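Local coordinates for protein flagellin (Burkholderia pseudomallei, PDB 4CFI) that builds the filament of the bacterial flagellum as its repeating subunit and is recognised by the immune system, at residues 101-115 against 206-219. Sequence-based numbering, arbitrary orientation. Where two conformers were deposited one is given.
Sequences IGGGMVQTGQTLGTI and MVAQINAVNKPQTV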
ATOM      1  N   ILE A 101       2.366   9.185   6.410  1.00  9.76           N
ATOM      2  CA  ILE A 101       2.709   7.761   6.367  1.00  9.95           C
ATOM      3  C   ILE A 101       1.597   6.986   5.678  1.00  9.27           C
ATOM      4  O   ILE A 101       0.473   7.475   5.567  1.00 10.26           O
ATOM      5  CB  ILE A 101       3.015   7.167   7.773  1.00  9.96           C
ATOM      6  CG1 ILE A 101       1.803   7.257   8.725  1.00 10.79           C
ATOM      7  CG2 ILE A 101       4.227   7.871   8.370  1.00 11.75           C
ATOM      8  CD1 ILE A 101       1.995   6.564  10.070  1.00 11.61           C
ATOM      9  N   GLY A 102       1.920   5.783   5.212  1.00  9.59           N
ATOM     10  CA  GLY A 102       1.031   5.064   4.332  1.00  9.46           C
ATOM     11  C   GLY A 102       1.042   5.689   2.955  1.00  8.81           C
ATOM     12  O   GLY A 102       1.967   6.399   2.567  1.00  9.53           O
ATOM     13  N   GLY A 103       0.013   5.408   2.170  1.00  9.52           N
ATOM     14  CA  GLY A 103       0.021   5.811   0.773  1.00  9.51           C
ATOM     15  C   GLY A 103       1.155   5.120   0.030  1.00  8.57           C
ATOM     16  O   GLY A 103       1.593   4.021   0.388  1.00 10.07           O
ATOM     17  N   GLY A 104       1.613   5.765  -1.023  1.00  8.32           N
ATOM     18  CA  GLY A 104       2.669   5.206  -1.854  1.00  8.32           C
ATOM     19  C   GLY A 104       2.205   4.101  -2.776  1.00  7.60           C
ATOM     20  O   GLY A 104       1.012   3.978  -3.063  1.00  8.55           O
ATOM     21  N   MET A 105       3.175   3.320  -3.271  1.00  6.99           N
ATOM     22  CA  MET A 105       2.916   2.261  -4.234  1.00  6.69           C
ATOM     23  C   MET A 105       2.719   0.932  -3.527  1.00  7.08           C
ATOM     24  O   MET A 105       3.297   0.690  -2.475  1.00  7.69           O
ATOM     25  CB  MET A 105       4.092   2.156  -5.228  1.00  6.97           C
ATOM     26  CG  MET A 105       4.328   3.424  -6.044  1.00  7.50           C
ATOM     27  SD  MET A 105       5.801   3.360  -7.078  1.00  7.03           S
ATOM     28  CE  MET A 105       7.116   3.156  -5.872  1.00  8.35           C
ATOM     29  N   VAL A 106       1.936   0.049  -4.131  1.00  6.55           N
ATOM     30  CA  VAL A 106       1.749  -1.286  -3.581  1.00  6.72           C
ATOM     31  C   VAL A 106       3.051  -2.089  -3.710  1.00  6.58           C
ATOM     32  O   VAL A 106       3.686  -2.075  -4.759  1.00  7.69           O
ATOM     33  CB  VAL A 106       0.622  -2.025  -4.315  1.00  7.40           C
ATOM     34  CG1 VAL A 106       0.392  -3.388  -3.672  1.00  7.69           C
ATOM     35  CG2 VAL A 106      -0.690  -1.241  -4.306  1.00  8.83           C
ATOM     36  N   GLN A 107       3.469  -2.754  -2.639  0.62  6.92           N
ATOM     37  CA  GLN A 107       4.658  -3.610  -2.701  0.62  7.77           C
ATOM     38  C   GLN A 107       4.480  -4.692  -3.753  0.62  7.08           C
ATOM     39  O   GLN A 107       3.370  -5.112  -4.035  0.62  7.26           O
ATOM     40  CB  GLN A 107       4.946  -4.262  -1.357  0.62  9.65           C
ATOM     41  CG  GLN A 107       3.904  -5.288  -0.952  0.62 12.86           C
ATOM     42  CD  GLN A 107       4.166  -5.873   0.419  0.62 15.18           C
ATOM     43  OE1 GLN A 107       3.297  -5.829   1.290  0.62 18.72           O
ATOM     44  NE2 GLN A 107       5.362  -6.424   0.619  0.62 13.16           N
ATOM     45  N   THR A 108       5.578  -5.154  -4.322  1.00  6.37           N
ATOM     46  CA  THR A 108       5.512  -6.135  -5.393  1.00  6.23           C
ATOM     47  C   THR A 108       4.876  -7.465  -4.955  1.00  6.80           C
ATOM     48  O   THR A 108       4.983  -7.888  -3.784  1.00  8.35           O
ATOM     49  CB  THR A 108       6.904  -6.388  -5.995  1.00  7.06           C
ATOM     50  OG1 THR A 108       6.754  -7.139  -7.181  1.00  7.67           O
ATOM     51  CG2 THR A 108       7.875  -7.112  -5.012  1.00  9.10           C
ATOM     52  N   GLY A 109       4.170  -8.092  -5.896  1.00  6.92           N
ATOM     53  CA  GLY A 109       3.687  -9.462  -5.718  1.00  7.49           C
ATOM     54  C   GLY A 109       2.296  -9.623  -5.137  1.00  7.75           C
ATOM     55  O   GLY A 109       1.909 -10.745  -4.816  1.00  9.14           O
ATOM     56  N   GLN A 110       1.551  -8.533  -4.994  0.50  7.27           N
ATOM     57  CA  GLN A 110       0.228  -8.585  -4.382  0.50  8.28           C
ATOM     58  C   GLN A 110      -0.840  -8.617  -5.475  0.50  7.86           C
ATOM     59  O   GLN A 110      -0.802  -7.836  -6.429  0.50  8.20           O
ATOM     60  CB  GLN A 110       0.045  -7.376  -3.470  0.50  8.48           C
ATOM     61  CG  GLN A 110       1.089  -7.302  -2.364  0.50 11.12           C
ATOM     62  CD  GLN A 110       0.754  -8.243  -1.226  0.50 14.20           C
ATOM     63  OE1 GLN A 110       1.464  -9.215  -0.990  0.50 17.67           O
ATOM     64  NE2 GLN A 110      -0.362  -7.976  -0.537  0.50 17.60           N
ATOM     65  N   THR A 111      -1.792  -9.538  -5.347  1.00  8.83           N
ATOM     66  CA  THR A 111      -2.893  -9.609  -6.294  1.00  8.77           C
ATOM     67  C   THR A 111      -3.888  -8.503  -5.954  1.00  8.29           C
ATOM     68  O   THR A 111      -4.459  -8.460  -4.879  1.00 11.59           O
ATOM     69  CB  THR A 111      -3.540 -10.996  -6.319  1.00 10.82           C
ATOM     70  OG1 THR A 111      -2.554 -11.946  -6.762  1.00 12.20           O
ATOM     71  CG2 THR A 111      -4.712 -11.041  -7.292  1.00 11.75           C
ATOM     72  N   LEU A 112      -4.071  -7.596  -6.904  1.00  7.24           N
ATOM     73  CA  LEU A 112      -4.928  -6.428  -6.751  1.00  7.45           C
ATOM     74  C   LEU A 112      -6.377  -6.743  -7.077  1.00  7.18           C
ATOM     75  O   LEU A 112      -7.277  -6.071  -6.589  1.00  8.81           O
ATOM     76  CB  LEU A 112      -4.426  -5.277  -7.646  1.00  7.95           C
ATOM     77  CG  LEU A 112      -2.971  -4.868  -7.414  1.00  8.18           C
ATOM     78  CD1 LEU A 112      -2.571  -3.762  -8.389  1.00  9.06           C
ATOM     79  CD2 LEU A 112      -2.762  -4.392  -5.983  1.00 10.70           C
ATOM     80  N   GLY A 113      -6.599  -7.720  -7.951  1.00  7.81           N
ATOM     81  CA  GLY A 113      -7.944  -8.144  -8.334  1.00  7.68           C
ATOM     82  C   GLY A 113      -7.874  -9.135  -9.472  1.00  7.01           C
ATOM     83  O   GLY A 113      -6.823  -9.290 -10.090  1.00  7.49           O
ATOM     84  N   THR A 114      -9.004  -9.787  -9.730  1.00  7.05           N
ATOM     85  CA  THR A 114      -9.148 -10.756 -10.788  1.00  7.45           C
ATOM     86  C   THR A 114     -10.347 -10.355 -11.649  1.00  6.90           C
ATOM     87  O   THR A 114     -11.438 -10.085 -11.136  1.00  8.42           O
ATOM     88  CB  THR A 114      -9.368 -12.150 -10.181  1.00  8.16           C
ATOM     89  OG1 THR A 114      -8.222 -12.487  -9.400  1.00  9.14           O
ATOM     90  CG2 THR A 114      -9.601 -13.207 -11.255  1.00  9.44           C
ATOM     91  N   ILE A 115     -10.120 -10.324 -12.957  1.00  6.88           N
ATOM     92  CA  ILE A 115     -11.107  -9.866 -13.944  1.00  7.21           C
ATOM     93  C   ILE A 115     -11.567 -11.067 -14.764  1.00  6.87           C
ATOM     94  O   ILE A 115     -10.735 -11.808 -15.307  1.00  7.12           O
ATOM     95  CB  ILE A 115     -10.515  -8.811 -14.921  1.00  7.28           C
ATOM     96  CG1 ILE A 115      -9.803  -7.686 -14.147  1.00  8.75           C
ATOM     97  CG2 ILE A 115     -11.575  -8.297 -15.878  1.00  7.84           C
ATOM     98  CD1 ILE A 115      -8.903  -6.836 -15.017  1.00  9.29           C
ATOM     99  N   MET A 206     -14.293  -4.017 -11.470  0.75  8.84           N
ATOM    100  CA  MET A 206     -13.038  -4.583 -10.969  0.75  8.00           C
ATOM    101  C   MET A 206     -11.828  -3.751 -11.395  0.75  7.59           C
ATOM    102  O   MET A 206     -10.911  -3.539 -10.608  0.75  8.05           O
ATOM    103  CB  MET A 206     -12.879  -6.046 -11.398  0.75  8.27           C
ATOM    104  CG  MET A 206     -11.629  -6.729 -10.869  0.75  8.51           C
ATOM    105  SD  MET A 206     -11.423  -6.639  -9.084  0.75 10.80           S
ATOM    106  CE  MET A 206     -12.597  -7.875  -8.545  0.75 11.86           C
ATOM    107  N   VAL A 207     -11.824  -3.264 -12.626  1.00  7.89           N
ATOM    108  CA  VAL A 207     -10.739  -2.381 -13.074  1.00  8.81           C
ATOM    109  C   VAL A 207     -10.691  -1.101 -12.213  1.00  8.95           C
ATOM    110  O   VAL A 207      -9.607  -0.649 -11.821  1.00  9.64           O
ATOM    111  CB  VAL A 207     -10.873  -2.063 -14.578  1.00  9.50           C
ATOM    112  CG1 VAL A 207      -9.892  -0.974 -15.022  1.00  9.39           C
ATOM    113  CG2 VAL A 207     -10.653  -3.329 -15.386  1.00 10.15           C
ATOM    114  N   ALA A 208     -11.853  -0.529 -11.896  1.00  9.28           N
ATOM    115  CA  ALA A 208     -11.909   0.631 -11.011  1.00 10.15           C
ATOM    116  C   ALA A 208     -11.352   0.306  -9.629  1.00  9.74           C
ATOM    117  O   ALA A 208     -10.587   1.102  -9.070  1.00 10.70           O
ATOM    118  CB  ALA A 208     -13.324   1.186 -10.906  1.00 11.63           C
ATOM    119  N   GLN A 209     -11.737  -0.853  -9.075  0.50  9.19           N
ATOM    120  CA  GLN A 209     -11.188  -1.354  -7.793  0.50  9.92           C
ATOM    121  C   GLN A 209      -9.683  -1.366  -7.867  0.50  8.19           C
ATOM    122  O   GLN A 209      -9.013  -0.743  -7.056  0.50  7.93           O
ATOM    123  CB  GLN A 209     -11.654  -2.794  -7.425  0.50 10.97           C
ATOM    124  CG  GLN A 209     -10.851  -3.457  -6.271  0.50 11.55           C
ATOM    125  CD  GLN A 209     -11.264  -4.906  -5.947  0.50 12.15           C
ATOM    126  OE1 GLN A 209     -12.449  -5.172  -5.769  0.50 12.64           O
ATOM    127  NE2 GLN A 209     -10.288  -5.849  -5.876  0.50 10.25           N
ATOM    128  N   ILE A 210      -9.164  -2.090  -8.850  1.00  6.94           N
ATOM    129  CA  ILE A 210      -7.726  -2.262  -8.994  1.00  6.92           C
ATOM    130  C   ILE A 210      -7.012  -0.914  -9.072  1.00  6.97           C
ATOM    131  O   ILE A 210      -5.987  -0.717  -8.401  1.00  7.89           O
ATOM    132  CB  ILE A 210      -7.401  -3.118 -10.225  1.00  6.44           C
ATOM    133  CG1 ILE A 210      -7.861  -4.568  -9.994  1.00  7.02           C
ATOM    134  CG2 ILE A 210      -5.913  -3.074 -10.520  1.00  6.92           C
ATOM    135  CD1 ILE A 210      -7.956  -5.438 -11.245  1.00  7.60           C
ATOM    136  N   ASN A 211      -7.548   0.018  -9.854  1.00  6.83           N
ATOM    137  CA  ASN A 211      -6.909   1.335  -9.961  1.00  7.96           C
ATOM    138  C   ASN A 211      -6.912   2.095  -8.627  1.00  8.46           C
ATOM    139  O   ASN A 211      -5.968   2.828  -8.332  1.00  9.71           O
ATOM    140  CB  ASN A 211      -7.534   2.181 -11.077  1.00  8.51           C
ATOM    141  CG  ASN A 211      -7.002   1.822 -12.456  1.00  8.08           C
ATOM    142  OD1 ASN A 211      -7.755   1.674 -13.450  1.00 10.19           O
ATOM    143  ND2 ASN A 211      -5.702   1.701 -12.541  1.00  6.30           N
ATOM    144  N   ALA A 212      -7.960   1.937  -7.824  1.00  9.03           N
ATOM    145  CA  ALA A 212      -8.030   2.578  -6.503  1.00  9.40           C
ATOM    146  C   ALA A 212      -7.059   1.916  -5.514  1.00  9.01           C
ATOM    147  O   ALA A 212      -6.342   2.611  -4.793  1.00  9.69           O
ATOM    148  CB  ALA A 212      -9.447   2.535  -5.967  1.00 10.62           C
ATOM    149  N   VAL A 213      -7.018   0.584  -5.477  1.00  9.15           N
ATOM    150  CA  VAL A 213      -6.107  -0.156  -4.588  1.00  9.02           C
ATOM    151  C   VAL A 213      -4.644   0.149  -4.948  1.00  8.08           C
ATOM    152  O   VAL A 213      -3.771   0.178  -4.072  1.00  8.89           O
ATOM    153  CB  VAL A 213      -6.420  -1.674  -4.585  1.00  9.64           C
ATOM    154  CG1 VAL A 213      -5.440  -2.451  -3.725  1.00 10.58           C
ATOM    155  CG2 VAL A 213      -7.829  -1.907  -4.057  1.00 10.48           C
ATOM    156  N   ASN A 214      -4.380   0.389  -6.234  1.00  7.75           N
ATOM    157  CA  ASN A 214      -3.061   0.758  -6.700  1.00  7.03           C
ATOM    158  C   ASN A 214      -2.590   2.123  -6.181  1.00  7.93           C
ATOM    159  O   ASN A 214      -1.398   2.390  -6.191  1.00  8.36           O
ATOM    160  CB  ASN A 214      -3.070   0.788  -8.232  1.00  7.42           C
ATOM    161  CG  ASN A 214      -1.676   0.696  -8.833  1.00  6.48           C
ATOM    162  OD1 ASN A 214      -0.881  -0.108  -8.404  1.00  7.29           O
ATOM    163  ND2 ASN A 214      -1.393   1.496  -9.853  1.00  7.30           N
ATOM    164  N   LYS A 215      -3.520   2.966  -5.738  0.50  8.16           N
ATOM    165  CA  LYS A 215      -3.211   4.320  -5.301  0.50  8.93           C
ATOM    166  C   LYS A 215      -3.876   4.565  -3.942  0.50  9.08           C
ATOM    167  O   LYS A 215      -4.801   5.383  -3.818  0.50 10.98           O
ATOM    168  CB  LYS A 215      -3.694   5.330  -6.340  0.50 10.65           C
ATOM    169  CG  LYS A 215      -2.796   6.554  -6.481  0.50 13.67           C
ATOM    170  CD  LYS A 215      -2.735   7.414  -5.237  0.50 16.37           C
ATOM    171  CE  LYS A 215      -1.406   8.145  -5.232  0.50 15.29           C
ATOM    172  NZ  LYS A 215      -0.922   8.689  -3.935  0.50 14.64           N
ATOM    173  N   PRO A 216      -3.418   3.842  -2.912  1.00 10.00           N
ATOM    174  CA  PRO A 216      -4.010   3.967  -1.586  1.00 11.32           C
ATOM    175  C   PRO A 216      -3.799   5.363  -0.986  1.00 10.28           C
ATOM    176  O   PRO A 216      -2.821   6.069  -1.282  1.00 10.58           O
ATOM    177  CB  PRO A 216      -3.251   2.925  -0.770  1.00 12.23           C
ATOM    178  CG  PRO A 216      -1.935   2.812  -1.462  1.00 11.40           C
ATOM    179  CD  PRO A 216      -2.286   2.900  -2.914  1.00  9.89           C
ATOM    180  N   GLN A 217      -4.734   5.757  -0.140  1.00 10.68           N
ATOM    181  CA  GLN A 217      -4.591   6.997   0.626  1.00 10.05           C
ATOM    182  C   GLN A 217      -3.518   6.863   1.704  1.00  9.88           C
ATOM    183  O   GLN A 217      -3.183   5.758   2.114  1.00  9.60           O
ATOM    184  CB  GLN A 217      -5.914   7.371   1.303  1.00 10.68           C
ATOM    185  CG  GLN A 217      -7.118   7.408   0.372  1.00 11.91           C
ATOM    186  CD  GLN A 217      -7.858   6.080   0.283  1.00 11.20           C
ATOM    187  OE1 GLN A 217      -7.361   5.030   0.708  1.00 10.92           O
ATOM    188  NE2 GLN A 217      -9.045   6.113  -0.309  1.00 12.98           N
ATOM    189  N   THR A 218      -3.016   7.995   2.190  1.00  9.31           N
ATOM    190  CA  THR A 218      -2.231   8.002   3.429  1.00  8.83           C
ATOM    191  C   THR A 218      -3.125   7.577   4.599  1.00  8.92           C
ATOM    192  O   THR A 218      -4.362   7.551   4.500  1.00  9.86           O
ATOM    193  CB  THR A 218      -1.612   9.389   3.721  1.00 10.20           C
ATOM    194  OG1 THR A 218      -2.642  10.373   3.823  1.00 11.97           O
ATOM    195  CG2 THR A 218      -0.608   9.777   2.594  1.00 10.90           C
ATOM    196  N   VAL A 219      -2.502   7.242   5.724  1.00  9.48           N
ATOM    197  CA  VAL A 219      -3.254   6.762   6.898  1.00  9.53           C
ATOM    198  C   VAL A 219      -4.364   7.760   7.265  1.00  9.44           C
ATOM    199  O   VAL A 219      -5.471   7.360   7.604  1.00 10.45           O
ATOM    200  CB  VAL A 219      -2.303   6.467   8.064  1.00  9.78           C
ATOM    201  CG1 VAL A 219      -3.094   6.200   9.338  1.00 10.60           C
ATOM    202  CG2 VAL A 219      -1.408   5.279   7.713  1.00 10.38           C
TER
HETATM  203  O   HOH W   1       0.956   1.051  -6.639  1.00  7.54           O
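Ile101 meets Val219 through both backbone and side chain. Its carbonyl O accepts a nearly straight bond from Val219 N (3.0 Å, 171° at the hydrogen). Beside this bond Ile101 CG1 lies 3.9 Å from Val219 CG2. Gly102 and Thr218 form a single antiparallel beta bridge. Its second bond, from Gly103 N to Gln217 O, is weak and bent; both atoms also bond to the Ser236 hydroxyl on helix 227-257. Gly102, Gly103 and Gly104 all have positive phi, and the backbones come close here. The CA of Gly103 makes a CH...O contact with Pro216 O, and Pro216 CD lies 3.5 Å from Gly104 O.

These two antiparallel connections lead into and out of the D2 domain of flagellin, beside the long helix 227-257. A water ties them together: it accepts from Val106 N and donates to both Asn214 O and Asn214 OD1. The Asn214 ND2 goes to Gly146 O. Val106 CG2 sits against Val213 O, 3.4 Å away.

Within the domain, strand 111-115 runs almost antiparallel to helix 206-213, at 172° and 7.5 Å between axes. Leu112 crosses Ile210 at about a right angle, with its CB and CD1 against Ile210 CG2. Its other methyl, CD2, reaches Val213 CG1, and Phe148 also touches this leucine. The Leu112 carbonyl O takes a bond from Gln209 NE2 (3.1 Å) that lies in both the carbonyl and the amide plane. Gly113 lets the helix come close: Met206 SD and Ile210 CG1 lie over its CA. Met206 CG, anti to the backbone N (chi1 -177°), lies against Thr114 O, and the bends at chi2 and chi3 bring CE back to the same oxygen. Ile115 ends the row, its CD1 against Val207 CG2 and its CG1 against Met206 CG.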